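Local coordinates for angiopoietin-related protein 3 (Homo sapiens, PDB 6EUA), which raises plasma triglycerides by inhibiting lipoprotein lipase, and through this fibrinogen-like C-terminal domain mediates endothelial cell adhesion, at residues L118-H121 against E122-Y125; F62-T65 against W66-K70. One frame throughout, in Å; residues are numbered along the deposited sequence.

Contact 1 (L118-H121 against E122-Y125); sequences LGNH and ETNY
T123 has OG1 between its own backbone N and carbonyl carbon (chi1 68°), which places the hydroxyl within bonding distance of N120 O. Y125 has CG opposite its carbonyl carbon and beside its backbone N (chi1 -63°), and the ring folds back under H121. The T123 OG1 hydroxyl donates to N120 O at 2.8 Å, in the carbonyl plane and on a lone pair. Y125 N reaches the same oxygen at 2.9 Å from above that plane. T123 N adds a weak third bond, so N120 O is gripped by both side chain and backbone. The Y125 ring takes the H121 backbone on one face. H121 CA lies 3.6 Å from the centroid of the Y125 ring in a CH-pi contact, and H121 CB comes 3.2 Å from Y125 OH. The hydroxyl itself is hydrogen-bonded to E85 of helix 84-91. N124 N closes the inner turn on H121 O at 2.8 Å. N124, an N-glycosylation site with no glycan in this structure, has positive phi. The bond from Y125 N to N120 O encloses the one from N124 N to H121 O. This pairing fits a Schellman motif, here in the loop joining antiparallel strands 109-118 and 127-134.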
ATOM      1  N   LEU A 118      27.705 -10.519   3.528  1.00 30.31           N
ATOM      2  CA  LEU A 118      27.504 -10.093   2.149  1.00 35.90           C
ATOM      3  C   LEU A 118      28.665  -9.213   1.715  1.00 40.63           C
ATOM      4  O   LEU A 118      29.022  -8.273   2.428  1.00 40.64           O
ATOM      5  CB  LEU A 118      26.192  -9.329   2.008  1.00 28.03           C
ATOM      6  CG  LEU A 118      25.771  -8.896   0.604  1.00 34.64           C
ATOM      7  CD1 LEU A 118      25.423 -10.122  -0.292  1.00 27.43           C
ATOM      8  CD2 LEU A 118      24.602  -7.938   0.707  1.00 29.78           C
ATOM      9  N   GLY A 119      29.261  -9.525   0.541  1.00 42.38           N
ATOM     10  CA  GLY A 119      30.320  -8.702  -0.015  1.00 39.42           C
ATOM     11  C   GLY A 119      29.763  -7.600  -0.913  1.00 40.62           C
ATOM     12  O   GLY A 119      28.594  -7.599  -1.275  1.00 37.41           O
ATOM     13  N   ASN A 120      30.634  -6.665  -1.275  0.65 44.42           N
ATOM     14  CA  ASN A 120      30.222  -5.518  -2.070  0.65 42.62           C
ATOM     15  C   ASN A 120      30.145  -5.894  -3.550  0.65 41.70           C
ATOM     16  O   ASN A 120      30.359  -7.048  -3.943  0.65 39.36           O
ATOM     17  CB  ASN A 120      31.186  -4.357  -1.854  0.65 44.74           C
ATOM     18  CG  ASN A 120      32.632  -4.775  -2.007  0.65 45.94           C
ATOM     19  OD1 ASN A 120      32.957  -5.642  -2.817  0.65 44.22           O
ATOM     20  ND2 ASN A 120      33.505  -4.174  -1.217  0.65 54.17           N
ATOM     21  N   HIS A 121      29.853  -4.892  -4.388  1.00 37.47           N
ATOM     22  CA  HIS A 121      29.735  -5.139  -5.823  1.00 39.90           C
ATOM     23  C   HIS A 121      31.040  -5.670  -6.413  1.00 43.75           C
ATOM     24  O   HIS A 121      31.015  -6.411  -7.404  1.00 46.35           O
ATOM     25  CB  HIS A 121      29.305  -3.864  -6.557  1.00 44.34           C
ATOM     26  CG  HIS A 121      30.368  -2.811  -6.615  1.00 55.60           C
ATOM     27  ND1 HIS A 121      30.537  -1.865  -5.628  1.00 59.01           N
ATOM     28  CD2 HIS A 121      31.330  -2.567  -7.537  1.00 59.32           C
ATOM     29  CE1 HIS A 121      31.547  -1.075  -5.942  1.00 58.96           C
ATOM     30  NE2 HIS A 121      32.046  -1.479  -7.097  1.00 61.06           N
ATOM     31  N   GLU A 122      32.182  -5.319  -5.807  1.00 43.68           N
ATOM     32  CA  GLU A 122      33.469  -5.803  -6.308  1.00 55.58           C
ATOM     33  C   GLU A 122      33.588  -7.323  -6.213  1.00 53.41           C
ATOM     34  O   GLU A 122      34.262  -7.943  -7.046  1.00 53.21           O
ATOM     35  CB  GLU A 122      34.612  -5.142  -5.546  1.00 63.64           C
ATOM     36  CG  GLU A 122      34.961  -3.749  -6.030  1.00 77.36           C
ATOM     37  CD  GLU A 122      35.732  -2.959  -4.991  1.00 87.99           C
ATOM     38  OE1 GLU A 122      35.107  -2.524  -3.997  1.00 90.63           O
ATOM     39  OE2 GLU A 122      36.959  -2.778  -5.163  1.00 91.93           O
ATOM     40  N   THR A 123      32.968  -7.936  -5.205  1.00 43.50           N
ATOM     41  CA  THR A 123      32.890  -9.389  -5.107  1.00 48.36           C
ATOM     42  C   THR A 123      31.692  -9.963  -5.859  1.00 46.41           C
ATOM     43  O   THR A 123      31.381 -11.149  -5.688  1.00 41.30           O
ATOM     44  CB  THR A 123      32.818  -9.831  -3.639  1.00 45.91           C
ATOM     45  OG1 THR A 123      31.560  -9.430  -3.076  1.00 42.80           O
ATOM     46  CG2 THR A 123      33.961  -9.237  -2.816  1.00 41.04           C
ATOM     47  N   ASN A 124      31.029  -9.159  -6.693  1.00 44.17           N
ATOM     48  CA  ASN A 124      29.744  -9.535  -7.285  1.00 41.91           C
ATOM     49  C   ASN A 124      28.750  -9.926  -6.192  1.00 42.24           C
ATOM     50  O   ASN A 124      27.997 -10.895  -6.324  1.00 41.46           O
ATOM     51  CB  ASN A 124      29.896 -10.662  -8.313  1.00 41.21           C
ATOM     52  CG  ASN A 124      30.570 -10.202  -9.592  1.00 51.89           C
ATOM     53  OD1 ASN A 124      30.303  -9.107 -10.098  1.00 55.87           O
ATOM     54  ND2 ASN A 124      31.458 -11.040 -10.121  1.00 46.08           N
ATOM     55  N   TYR A 125      28.784  -9.180  -5.081  1.00 41.57           N
ATOM     56  CA  TYR A 125      27.818  -9.326  -3.988  1.00 41.05           C
ATOM     57  C   TYR A 125      27.795 -10.757  -3.443  1.00 38.34           C
ATOM     58  O   TYR A 125      26.740 -11.384  -3.316  1.00 32.16           O
ATOM     59  CB  TYR A 125      26.426  -8.871  -4.441  1.00 37.69           C
ATOM     60  CG  TYR A 125      26.382  -7.404  -4.814  1.00 41.69           C
ATOM     61  CD1 TYR A 125      26.528  -6.428  -3.840  1.00 39.42           C
ATOM     62  CD2 TYR A 125      26.213  -6.995  -6.133  1.00 43.23           C
ATOM     63  CE1 TYR A 125      26.492  -5.093  -4.159  1.00 44.14           C
ATOM     64  CE2 TYR A 125      26.178  -5.646  -6.466  1.00 36.74           C
ATOM     65  CZ  TYR A 125      26.318  -4.699  -5.470  1.00 42.82           C
ATOM     66  OH  TYR A 125      26.284  -3.345  -5.755  1.00 44.55           O
TER

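Contact 2 (F62-T65 against W66-K70); sequences FNET and WENYK
T65 is the N-cap of helix 66-71, and N68 and Y69 in its first turn reach back to the residues before it. The capping bond from N68 N to T65 OG1 is weak, at 3.5 Å. The helical bond from Y69 N to T65 O is firmer, at 2.9 Å. A side-chain bridge runs beside the cap. N68 ND2 donates to E64 OE2 at 2.7 Å, nearly straight at 170°. The E64 oxygen lies in the plane of the N68 amide, but the amide meets the carboxylate from above its plane. The bend of the E64 chain at chi2 (-73°) brings the carboxylate round to N68. The same OE2 takes a weak bond from T65 N, so one oxygen ties the N-cap residue to the first turn. On another side of the turn, Y69 extends along the incoming loop. E64 O lies in the plane of the Y69 ring, at its edge, 3.6 Å from CD1. Y69 OH donates to F62 O at 2.4 Å, a distance too short to trust. Further out, F73 and W81 meet the Y69 ring edge-to-face, and F73 also meets the F62 ring that way. The W66 ring stacks on H153, and W66 N is hydrogen-bonded to D152 OD1.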
ATOM      1  N   PHE A  62      10.944 -11.058 -13.252  1.00 33.68           N
ATOM      2  CA  PHE A  62      12.179 -11.024 -12.480  1.00 30.77           C
ATOM      3  C   PHE A  62      13.427 -11.333 -13.311  1.00 37.95           C
ATOM      4  O   PHE A  62      14.532 -11.372 -12.758  1.00 35.17           O
ATOM      5  CB  PHE A  62      12.085 -11.977 -11.273  1.00 28.73           C
ATOM      6  CG  PHE A  62      11.533 -11.317 -10.042  1.00 30.67           C
ATOM      7  CD1 PHE A  62      10.256 -10.789 -10.053  1.00 30.27           C
ATOM      8  CD2 PHE A  62      12.302 -11.185  -8.889  1.00 31.17           C
ATOM      9  CE1 PHE A  62       9.742 -10.151  -8.941  1.00 30.84           C
ATOM     10  CE2 PHE A  62      11.789 -10.541  -7.766  1.00 30.20           C
ATOM     11  CZ  PHE A  62      10.503 -10.030  -7.793  1.00 27.35           C
ATOM     12  N   ASN A  63      13.294 -11.544 -14.619  1.00 31.99           N
ATOM     13  CA  ASN A  63      14.470 -11.795 -15.450  1.00 36.76           C
ATOM     14  C   ASN A  63      15.096 -10.477 -15.904  1.00 36.72           C
ATOM     15  O   ASN A  63      15.164 -10.156 -17.088  1.00 44.79           O
ATOM     16  CB  ASN A  63      14.122 -12.670 -16.642  1.00 35.57           C
ATOM     17  CG  ASN A  63      15.348 -13.168 -17.354  1.00 41.43           C
ATOM     18  OD1 ASN A  63      16.417 -13.281 -16.755  1.00 45.38           O
ATOM     19  ND2 ASN A  63      15.215 -13.457 -18.641  1.00 42.81           N
ATOM     20  N   GLU A  64      15.585  -9.729 -14.925  1.00 35.59           N
ATOM     21  CA  GLU A  64      16.027  -8.357 -15.118  1.00 37.08           C
ATOM     22  C   GLU A  64      17.538  -8.290 -15.310  1.00 37.09           C
ATOM     23  O   GLU A  64      18.280  -9.254 -15.074  1.00 36.68           O
ATOM     24  CB  GLU A  64      15.600  -7.488 -13.929  1.00 36.02           C
ATOM     25  CG  GLU A  64      14.194  -6.923 -14.051  1.00 38.34           C
ATOM     26  CD  GLU A  64      14.097  -5.810 -15.088  1.00 47.47           C
ATOM     27  OE1 GLU A  64      12.960  -5.398 -15.399  1.00 52.46           O
ATOM     28  OE2 GLU A  64      15.147  -5.342 -15.595  1.00 50.02           O
ATOM     29  N   THR A  65      17.982  -7.114 -15.738  1.00 37.14           N
ATOM     30  CA  THR A  65      19.383  -6.852 -16.007  1.00 35.34           C
ATOM     31  C   THR A  65      20.165  -6.766 -14.706  1.00 34.53           C
ATOM     32  O   THR A  65      19.605  -6.594 -13.609  1.00 32.61           O
ATOM     33  CB  THR A  65      19.553  -5.533 -16.756  1.00 42.61           C
ATOM     34  OG1 THR A  65      18.686  -4.540 -16.181  1.00 42.75           O
ATOM     35  CG2 THR A  65      19.204  -5.709 -18.220  1.00 38.49           C
ATOM     36  N   TRP A  66      21.489  -6.841 -14.857  1.00 36.40           N
ATOM     37  CA  TRP A  66      22.392  -6.606 -13.737  1.00 36.43           C
ATOM     38  C   TRP A  66      22.150  -5.235 -13.114  1.00 35.53           C
ATOM     39  O   TRP A  66      22.067  -5.107 -11.887  1.00 36.96           O
ATOM     40  CB  TRP A  66      23.847  -6.747 -14.198  1.00 39.34           C
ATOM     41  CG  TRP A  66      24.857  -6.492 -13.118  1.00 46.56           C
ATOM     42  CD1 TRP A  66      25.549  -5.338 -12.900  1.00 49.76           C
ATOM     43  CD2 TRP A  66      25.282  -7.411 -12.101  1.00 51.18           C
ATOM     44  NE1 TRP A  66      26.379  -5.479 -11.811  1.00 51.82           N
ATOM     45  CE2 TRP A  66      26.237  -6.744 -11.307  1.00 53.18           C
ATOM     46  CE3 TRP A  66      24.952  -8.734 -11.789  1.00 46.08           C
ATOM     47  CZ2 TRP A  66      26.861  -7.353 -10.223  1.00 55.02           C
ATOM     48  CZ3 TRP A  66      25.580  -9.339 -10.712  1.00 46.31           C
ATOM     49  CH2 TRP A  66      26.522  -8.648  -9.943  1.00 51.77           C
ATOM     50  N   GLU A  67      22.024  -4.191 -13.938  1.00 36.54           N
ATOM     51  CA  GLU A  67      21.835  -2.861 -13.364  1.00 36.16           C
ATOM     52  C   GLU A  67      20.576  -2.815 -12.507  1.00 40.46           C
ATOM     53  O   GLU A  67      20.597  -2.309 -11.379  1.00 32.57           O
ATOM     54  CB  GLU A  67      21.781  -1.798 -14.460  1.00 39.99           C
ATOM     55  CG  GLU A  67      23.114  -1.551 -15.169  1.00 62.94           C
ATOM     56  CD  GLU A  67      24.204  -1.027 -14.242  1.00 72.37           C
ATOM     57  OE1 GLU A  67      25.183  -1.770 -13.974  1.00 73.52           O
ATOM     58  OE2 GLU A  67      24.085   0.133 -13.792  1.00 76.02           O
ATOM     59  N   ASN A  68      19.480  -3.383 -13.011  1.00 32.44           N
ATOM     60  CA  ASN A  68      18.235  -3.366 -12.259  1.00 30.66           C
ATOM     61  C   ASN A  68      18.292  -4.254 -11.020  1.00 34.23           C
ATOM     62  O   ASN A  68      17.719  -3.887  -9.979  1.00 29.33           O
ATOM     63  CB  ASN A  68      17.088  -3.744 -13.192  1.00 38.46           C
ATOM     64  CG  ASN A  68      16.646  -2.562 -14.048  1.00 38.38           C
ATOM     65  OD1 ASN A  68      16.942  -1.410 -13.726  1.00 37.17           O
ATOM     66  ND2 ASN A  68      15.986  -2.844 -15.164  1.00 39.13           N
ATOM     67  N   TYR A  69      18.983  -5.404 -11.083  1.00 29.37           N
ATOM     68  CA  TYR A  69      19.161  -6.164  -9.849  1.00 31.65           C
ATOM     69  C   TYR A  69      20.049  -5.409  -8.864  1.00 33.82           C
ATOM     70  O   TYR A  69      19.891  -5.571  -7.642  1.00 28.84           O
ATOM     71  CB  TYR A  69      19.709  -7.566 -10.143  1.00 29.50           C
ATOM     72  CG  TYR A  69      18.609  -8.615 -10.244  1.00 28.70           C
ATOM     73  CD1 TYR A  69      18.175  -9.073 -11.489  1.00 29.54           C
ATOM     74  CD2 TYR A  69      17.983  -9.125  -9.101  1.00 27.46           C
ATOM     75  CE1 TYR A  69      17.157 -10.007 -11.601  1.00 29.26           C
ATOM     76  CE2 TYR A  69      16.960 -10.076  -9.202  1.00 30.56           C
ATOM     77  CZ  TYR A  69      16.552 -10.510 -10.459  1.00 32.98           C
ATOM     78  OH  TYR A  69      15.546 -11.452 -10.580  1.00 31.04           O
ATOM     79  N   LYS A  70      20.924  -4.533  -9.361  1.00 30.41           N
ATOM     80  CA  LYS A  70      21.752  -3.743  -8.460  1.00 31.17           C
ATOM     81  C   LYS A  70      20.967  -2.596  -7.805  1.00 33.47           C
ATOM     82  O   LYS A  70      21.129  -2.341  -6.609  1.00 29.57           O
ATOM     83  CB  LYS A  70      22.973  -3.218  -9.214  1.00 33.91           C
ATOM     84  CG  LYS A  70      23.756  -2.137  -8.502  1.00 44.79           C
ATOM     85  CD  LYS A  70      24.730  -1.477  -9.471  1.00 54.22           C
ATOM     86  CE  LYS A  70      26.092  -2.126  -9.425  1.00 65.15           C
ATOM     87  NZ  LYS A  70      26.931  -1.562  -8.323  1.00 73.91           N
TER

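Overall arrangement
Contact 2 comes first along the chain, and contact 1 lies beside its helix, with centres about 15 Å apart. The two meet directly. K70 NZ is 3.2 Å from Y125 OH, a probable hydrogen bond, and also lies 3.7 Å from H121 CB. The W66 indole reaches the loop too, with CH2 3.8 Å from N124 OD1. Helix 84-91 borders both contacts, and E85 there is hydrogen-bonded to K70 through the backbone. N63 of contact 2 is likewise an N-glycosylation site. Both contacts belong to the fibrinogen C-terminal domain, and no other chain of the assembly touches either.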